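Local coordinates for protein lipid II:glycine glycyltransferase (Staphylococcus aureus, PDB 6SNR) that probably attaches the first glycine of the pentaglycine cross-bridge to the lysine of lipid II, using glycyl-tRNA(Gly) as donor in peptidoglycan synthesis, at residues S169-R172 / L173-R177; V231-P235 / K236-A240; E285-K288 / R289-A293. One frame throughout, in Å; residues are numbered along the deposited sequence.

Contact 1 (S169-R172 / L173-R177); sequences SKVR and LALKR
V171 and L175 meet one turn apart on helix 165-177. The tight part of the contact rests on buried V171 and A174 and on the short backbone bonds around them. L175 lies at its exposed edge, and V171 CG1 is a loose 4.3 Å from L175 CD1. L175 CG rests 3.3 Å from V171 O, because chi1 of -66° sets CG beside its own backbone N and anti to the carbonyl carbon. The same carbonyl accepts L175 N at 3.0 Å. Two more bonds continue the alpha-helical ladder: A174 N to K170 O at 2.9 Å, and L173 N to S169 O at 3.1 Å.

The other side is loose. The fourth rung, K176 N to R172 O, is weak at 3.4 Å with an N-H...O angle of 130°. Chi1 of -66° and a nearly extended chi2 place K176 CD 3.3 Å from R172 O. The bends at chi3 and chi4 turn only the end of the lysine. L173 is partly exposed, with CG 3.4 Å from S169 O.

In the fold, V171 and R172 lean on L160 of helix 156-162. On helix 332-347, K170 and A174 pack on H334, V171 on Y338 and L175 on H335. L331 touches L173 and A174 from the loop before that helix.

Contact 2 (V231-P235 / K236-A240); sequences VKLDP and KENIA
D234 and E237 meet where strand 226-233 gives way to helix 235-262. D234 OD2 accepts E237 N at 3.1 Å, with an N-H...O angle of 154°. The donor comes from the anti side of the carboxylate and lies 22° out of its plane. D234 CG stands anti to the backbone N (chi1 -168°), which sets OD2 within reach of E237 N. The E237 side chain crosses that of D234 at about a right angle, and E237 CG comes within 3.3 Å of D234 OD2.

D234 is therefore the N-cap, and P235 follows as the first helical residue. The backbone takes over at once. N238 N donates to D234 O at 3.2 Å, in the carbonyl plane, and I239 N donates to P235 O at 2.9 Å. I239 CG1 lies against that same oxygen at 3.1 Å. N238 ND2 sits 3.5 Å from L233 CD1.

Farther out, the buried N238 amide donates through ND2 to G178 O, in the link between helix 165-177 and strand 180-183. L233 pairs through its backbone with I302 of strand 302-312. K236 NZ forms a salt bridge with E295 of helix 267-297, and I239 and P235 pack on that same helix.

Contact 3 (E285-K288 / R289-A293); sequences EDLK and RDLEA
E285 OE2 is gripped by two donors, R289 NH1 at 2.9 Å and a water. It belongs to a salt-bridge network of E285, R289 and E292 on the surface of helix 267-297. R289 NH1 meets OE2 from above the carboxylate plane, 39° out of it. The E285 carboxylate is turned 65° from the guanidinium, yet OE2 still lies at the guanidinium edge. R289 also grips E292 side-on with two nitrogens: NE donates to E292 OE1 at 2.7 Å, and NH2 to E292 OE2 at 2.9 Å. On E292, OE1 is met from above the carboxylate plane and OE2 on its syn side. The water accepts from R289 NH2 as well. The bonds to E285, E292 and the water hold the guanidinium at both ends and limit its rotation. Bends at chi2 and chi3 turn R289 so that E285 O lies over one face of the guanidinium.

K288 NZ bonds to N243 of helix 235-262 and weakly to the water. The extended K288 chain passes across R289 and E292, with CG and CE 3.8 Å from E292 OE2.

The apolar side faces helix 235-262: L287 touches V242, and the buried L291 packs on N238. Between these two leucines, L287 CG lies 3.8 Å from L291 CD1.

How the contacts relate
The contacts come in series along the chain, 1 then 2 then 3, on the same side of the molecular centre. Contacts 2 and 3 have centres about 12 Å apart and touch. They lie on helices 235-262 and 267-297, consecutive in the chain, which form the long helical arm. I239 CG1 meets L291 CB at 3.5 Å. Contact 1 touches neither: its centre is about 16 Å from that of contact 2 and about 21 Å from that of contact 3. It lies on helix 165-177, just before strand 180-183, which pairs with strand 226-233 of contact 2. Contact 2 thus joins the sheet to the arm, and contact 3 lies in the second helix of the arm.

Contact 1 (S169-R172 / L173-R177)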
loop_
_atom_site.group_PDB
_atom_site.type_symbol
_atom_site.label_atom_id
_atom_site.label_comp_id
_atom_site.label_asym_id
_atom_site.label_seq_id
_atom_site.Cartn_x
_atom_site.Cartn_y
_atom_site.Cartn_z
ATOM N N SER A 169 9.332 17.342 7.737
ATOM C CA SER A 169 10.393 18.160 7.187
ATOM C C SER A 169 11.016 17.492 5.945
ATOM O O SER A 169 11.309 18.165 4.948
ATOM C CB SER A 169 11.468 18.469 8.233
ATOM O OG SER A 169 12.625 18.945 7.575
ATOM N N LYS A 170 11.149 16.168 5.989
ATOM C CA LYS A 170 11.746 15.421 4.878
ATOM C C LYS A 170 10.813 15.422 3.671
ATOM O O LYS A 170 11.263 15.510 2.536
ATOM C CB LYS A 170 12.056 13.965 5.246
ATOM C CG LYS A 170 13.119 13.726 6.310
ATOM C CD LYS A 170 14.558 13.697 5.810
ATOM C CE LYS A 170 15.435 12.929 6.811
ATOM N NZ LYS A 170 16.886 13.251 6.748
ATOM N N VAL A 171 9.498 15.309 3.906
ATOM C CA VAL A 171 8.529 15.388 2.819
ATOM C C VAL A 171 8.574 16.759 2.118
ATOM O O VAL A 171 8.575 16.832 0.902
ATOM C CB VAL A 171 7.090 15.037 3.277
ATOM C CG1 VAL A 171 6.080 15.313 2.178
ATOM C CG2 VAL A 171 7.030 13.566 3.737
ATOM N N ARG A 172 8.618 17.848 2.905
ATOM C CA ARG A 172 8.676 19.178 2.314
ATOM C C ARG A 172 9.935 19.318 1.466
ATOM O O ARG A 172 9.875 19.894 0.399
ATOM C CB ARG A 172 8.626 20.252 3.405
ATOM C CG ARG A 172 7.272 20.335 4.104
ATOM C CD ARG A 172 7.027 21.706 4.751
ATOM N NE ARG A 172 5.834 21.648 5.588
ATOM C CZ ARG A 172 5.821 21.203 6.838
ATOM N NH1 ARG A 172 6.944 20.874 7.442
ATOM N NH2 ARG A 172 4.664 21.175 7.509
ATOM N N LEU A 173 11.058 18.773 1.928
ATOM C CA LEU A 173 12.295 18.795 1.136
ATOM C C LEU A 173 12.130 17.988 -0.136
ATOM O O LEU A 173 12.491 18.405 -1.217
ATOM C CB LEU A 173 13.473 18.267 1.924
ATOM C CG LEU A 173 13.948 19.193 3.043
ATOM C CD1 LEU A 173 15.030 18.482 3.838
ATOM C CD2 LEU A 173 14.417 20.551 2.519
ATOM N N ALA A 174 11.512 16.822 -0.005
ATOM C CA ALA A 174 11.323 15.995 -1.174
ATOM C C ALA A 174 10.508 16.658 -2.287
ATOM O O ALA A 174 10.806 16.495 -3.476
ATOM C CB ALA A 174 10.672 14.673 -0.744
ATOM N N LEU A 175 9.493 17.407 -1.901
ATOM C CA LEU A 175 8.623 18.120 -2.839
ATOM C C LEU A 175 9.397 19.198 -3.578
ATOM O O LEU A 175 9.046 19.523 -4.692
ATOM C CB LEU A 175 7.447 18.768 -2.106
ATOM C CG LEU A 175 6.435 17.824 -1.466
ATOM C CD1 LEU A 175 5.431 18.533 -0.544
ATOM C CD2 LEU A 175 5.749 17.055 -2.588
ATOM N N LYS A 176 10.465 19.698 -2.953
ATOM C CA LYS A 176 11.269 20.806 -3.525
ATOM C C LYS A 176 12.509 20.376 -4.300
ATOM O O LYS A 176 12.966 21.129 -5.161
ATOM C CB LYS A 176 11.722 21.770 -2.419
ATOM C CG LYS A 176 10.602 22.537 -1.725
ATOM C CD LYS A 176 10.988 22.932 -0.303
ATOM C CE LYS A 176 12.008 24.063 -0.265
ATOM N NZ LYS A 176 11.327 25.386 -0.423
ATOM N N ARG A 177 13.091 19.218 -4.007
ATOM C CA ARG A 177 14.499 18.962 -4.411
ATOM C C ARG A 177 14.699 18.615 -5.880
ATOM O O ARG A 177 15.818 18.718 -6.399
ATOM C CB ARG A 177 15.208 17.981 -3.463
ATOM C CG ARG A 177 15.269 18.510 -2.032
ATOM C CD ARG A 177 16.608 18.795 -1.389
ATOM N NE ARG A 177 17.068 17.642 -0.630
ATOM C CZ ARG A 177 17.731 17.643 0.539
ATOM N NH1 ARG A 177 18.070 16.464 1.056
ATOM N NH2 ARG A 177 18.052 18.754 1.215
#

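Contact 2 (V231-P235 / K236-A240)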
loop_
_atom_site.group_PDB
_atom_site.type_symbol
_atom_site.label_atom_id
_atom_site.label_comp_id
_atom_site.label_asym_id
_atom_site.label_seq_id
_atom_site.Cartn_x
_atom_site.Cartn_y
_atom_site.Cartn_z
ATOM N N VAL A 231 9.519 7.074 -9.498
ATOM C CA VAL A 231 10.072 8.437 -9.228
ATOM C C VAL A 231 11.318 8.619 -10.104
ATOM O O VAL A 231 12.218 7.791 -10.061
ATOM C CB VAL A 231 10.448 8.617 -7.767
ATOM C CG1 VAL A 231 11.045 10.007 -7.515
ATOM C CG2 VAL A 231 9.221 8.401 -6.871
ATOM N N LYS A 232 11.322 9.710 -10.869
ATOM C CA LYS A 232 12.352 10.009 -11.854
ATOM C C LYS A 232 13.108 11.298 -11.463
ATOM O O LYS A 232 12.516 12.272 -11.002
ATOM C CB LYS A 232 11.704 10.235 -13.207
ATOM C CG LYS A 232 12.703 10.344 -14.351
ATOM C CD LYS A 232 11.997 10.324 -15.689
ATOM C CE LYS A 232 12.636 9.327 -16.623
ATOM N NZ LYS A 232 12.178 9.609 -18.011
ATOM N N LEU A 233 14.413 11.285 -11.694
ATOM C CA LEU A 233 15.227 12.495 -11.636
ATOM C C LEU A 233 15.568 12.769 -13.093
ATOM O O LEU A 233 16.220 11.934 -13.720
ATOM C CB LEU A 233 16.490 12.241 -10.838
ATOM C CG LEU A 233 17.561 13.361 -10.934
ATOM C CD1 LEU A 233 16.948 14.707 -10.533
ATOM C CD2 LEU A 233 18.746 13.023 -10.045
ATOM N N ASP A 234 15.071 13.873 -13.636
ATOM C CA ASP A 234 15.264 14.180 -15.051
ATOM C C ASP A 234 16.139 15.426 -15.184
ATOM O O ASP A 234 15.684 16.528 -14.873
ATOM C CB ASP A 234 13.963 14.460 -15.776
ATOM C CG ASP A 234 14.157 14.494 -17.276
ATOM O OD1 ASP A 234 14.441 13.422 -17.862
ATOM O OD2 ASP A 234 14.092 15.585 -17.874
ATOM N N PRO A 235 17.364 15.245 -15.669
ATOM C CA PRO A 235 18.281 16.406 -15.784
ATOM C C PRO A 235 17.780 17.536 -16.655
ATOM O O PRO A 235 17.961 18.691 -16.290
ATOM C CB PRO A 235 19.524 15.804 -16.420
ATOM C CG PRO A 235 19.509 14.381 -16.034
ATOM C CD PRO A 235 18.058 13.977 -15.927
ATOM N N LYS A 236 17.175 17.246 -17.809
ATOM C CA LYS A 236 16.674 18.327 -18.677
ATOM C C LYS A 236 15.633 19.192 -18.004
ATOM O O LYS A 236 15.659 20.425 -18.118
ATOM C CB LYS A 236 16.046 17.773 -19.953
ATOM C CG LYS A 236 17.032 17.401 -21.022
ATOM C CD LYS A 236 16.320 17.115 -22.336
ATOM C CE LYS A 236 17.252 16.487 -23.362
ATOM N NZ LYS A 236 17.913 15.237 -22.873
ATOM N N GLU A 237 14.682 18.556 -17.319
ATOM C CA GLU A 237 13.651 19.310 -16.651
ATOM C C GLU A 237 14.276 20.226 -15.599
ATOM O O GLU A 237 13.886 21.386 -15.466
ATOM C CB GLU A 237 12.632 18.389 -15.969
ATOM C CG GLU A 237 11.705 17.614 -16.907
ATOM C CD GLU A 237 10.537 16.983 -16.148
ATOM O OE1 GLU A 237 10.682 16.694 -14.942
ATOM O OE2 GLU A 237 9.463 16.794 -16.743
ATOM N N ASN A 238 15.241 19.696 -14.866
ATOM C CA ASN A 238 15.839 20.437 -13.751
ATOM C C ASN A 238 16.697 21.582 -14.243
ATOM O O ASN A 238 16.684 22.649 -13.625
ATOM C CB ASN A 238 16.629 19.540 -12.842
ATOM C CG ASN A 238 15.746 18.581 -12.069
ATOM O OD1 ASN A 238 14.597 18.324 -12.451
ATOM N ND2 ASN A 238 16.262 18.083 -10.975
ATOM N N ILE A 239 17.386 21.353 -15.353
ATOM C CA ILE A 239 18.145 22.419 -16.056
ATOM C C ILE A 239 17.204 23.567 -16.470
ATOM O O ILE A 239 17.497 24.742 -16.256
ATOM C CB ILE A 239 18.961 21.851 -17.258
ATOM C CG1 ILE A 239 20.096 20.947 -16.724
ATOM C CG2 ILE A 239 19.477 23.000 -18.154
ATOM C CD1 ILE A 239 20.835 20.074 -17.724
ATOM N N ALA A 240 16.034 23.244 -17.019
ATOM C CA ALA A 240 15.043 24.279 -17.308
ATOM C C ALA A 240 14.625 25.063 -16.081
ATOM O O ALA A 240 14.465 26.281 -16.152
ATOM C CB ALA A 240 13.823 23.659 -17.991
#

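Contact 3 (E285-K288 / R289-A293)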
loop_
_atom_site.group_PDB
_atom_site.type_symbol
_atom_site.label_atom_id
_atom_site.label_comp_id
_atom_site.label_asym_id
_atom_site.label_seq_id
_atom_site.Cartn_x
_atom_site.Cartn_y
_atom_site.Cartn_z
ATOM N N GLU A 285 24.781 28.183 -11.515
ATOM C CA GLU A 285 25.551 27.814 -12.685
ATOM C C GLU A 285 26.385 26.521 -12.492
ATOM O O GLU A 285 26.508 25.709 -13.407
ATOM C CB GLU A 285 26.381 29.018 -13.201
ATOM C CG GLU A 285 26.947 28.741 -14.597
ATOM C CD GLU A 285 25.980 28.985 -15.754
ATOM O OE1 GLU A 285 24.823 29.399 -15.516
ATOM O OE2 GLU A 285 26.367 28.719 -16.921
ATOM N N ASP A 286 26.940 26.352 -11.302
ATOM C CA ASP A 286 27.682 25.173 -10.946
ATOM C C ASP A 286 26.731 23.961 -11.013
ATOM O O ASP A 286 27.099 22.905 -11.531
ATOM C CB ASP A 286 28.233 25.255 -9.529
ATOM C CG ASP A 286 29.390 26.241 -9.379
ATOM O OD1 ASP A 286 30.033 26.604 -10.377
ATOM O OD2 ASP A 286 29.651 26.601 -8.221
ATOM N N LEU A 287 25.519 24.139 -10.513
ATOM C CA LEU A 287 24.525 23.034 -10.551
ATOM C C LEU A 287 24.161 22.668 -11.984
ATOM O O LEU A 287 23.999 21.502 -12.314
ATOM C CB LEU A 287 23.258 23.418 -9.787
ATOM C CG LEU A 287 22.074 22.442 -9.791
ATOM C CD1 LEU A 287 22.547 21.116 -9.240
ATOM C CD2 LEU A 287 20.958 23.036 -8.954
ATOM N N LYS A 288 24.029 23.665 -12.846
ATOM C CA LYS A 288 23.704 23.440 -14.242
ATOM C C LYS A 288 24.773 22.545 -14.868
ATOM O O LYS A 288 24.462 21.558 -15.540
ATOM C CB LYS A 288 23.590 24.761 -14.993
ATOM C CG LYS A 288 23.162 24.627 -16.426
ATOM C CD LYS A 288 22.613 25.959 -16.949
ATOM C CE LYS A 288 22.587 25.961 -18.473
ATOM N NZ LYS A 288 22.104 27.262 -18.990
ATOM N N ARG A 289 26.043 22.823 -14.568
ATOM C CA ARG A 289 27.137 21.966 -15.046
ATOM C C ARG A 289 26.990 20.506 -14.572
ATOM O O ARG A 289 27.229 19.575 -15.330
ATOM C CB ARG A 289 28.525 22.472 -14.595
ATOM C CG ARG A 289 28.957 23.823 -15.164
ATOM C CD ARG A 289 29.260 23.773 -16.652
ATOM N NE ARG A 289 28.061 23.975 -17.473
ATOM C CZ ARG A 289 27.456 25.149 -17.656
ATOM N NH1 ARG A 289 27.919 26.252 -17.070
ATOM N NH2 ARG A 289 26.351 25.224 -18.416
ATOM N N ASP A 290 26.653 20.341 -13.304
ATOM C CA ASP A 290 26.548 18.999 -12.695
ATOM C C ASP A 290 25.383 18.236 -13.346
ATOM O O ASP A 290 25.520 17.039 -13.670
ATOM C CB ASP A 290 26.356 19.092 -11.177
ATOM C CG ASP A 290 27.520 19.748 -10.442
ATOM O OD1 ASP A 290 28.637 19.850 -10.985
ATOM O OD2 ASP A 290 27.321 20.094 -9.255
ATOM N N LEU A 291 24.281 18.945 -13.586
ATOM C CA LEU A 291 23.090 18.364 -14.266
ATOM C C LEU A 291 23.364 18.011 -15.718
ATOM O O LEU A 291 22.836 17.023 -16.236
ATOM C CB LEU A 291 21.887 19.295 -14.185
ATOM C CG LEU A 291 21.306 19.432 -12.786
ATOM C CD1 LEU A 291 20.397 20.633 -12.707
ATOM C CD2 LEU A 291 20.580 18.139 -12.401
ATOM N N GLU A 292 24.177 18.829 -16.398
ATOM C CA GLU A 292 24.638 18.484 -17.717
ATOM C C GLU A 292 25.444 17.212 -17.781
ATOM O O GLU A 292 25.266 16.452 -18.757
ATOM C CB GLU A 292 25.488 19.625 -18.317
ATOM C CG GLU A 292 24.657 20.784 -18.789
ATOM C CD GLU A 292 25.460 22.058 -19.063
ATOM O OE1 GLU A 292 26.688 22.063 -18.846
ATOM O OE2 GLU A 292 24.850 23.050 -19.498
ATOM N N ALA A 293 26.311 16.986 -16.780
ATOM C CA ALA A 293 27.122 15.779 -16.629
ATOM C C ALA A 293 26.182 14.601 -16.469
ATOM O O ALA A 293 26.313 13.593 -17.138
ATOM C CB ALA A 293 28.057 15.883 -15.422
HETATM O O HOH W 1 25.242 27.717 -19.324
#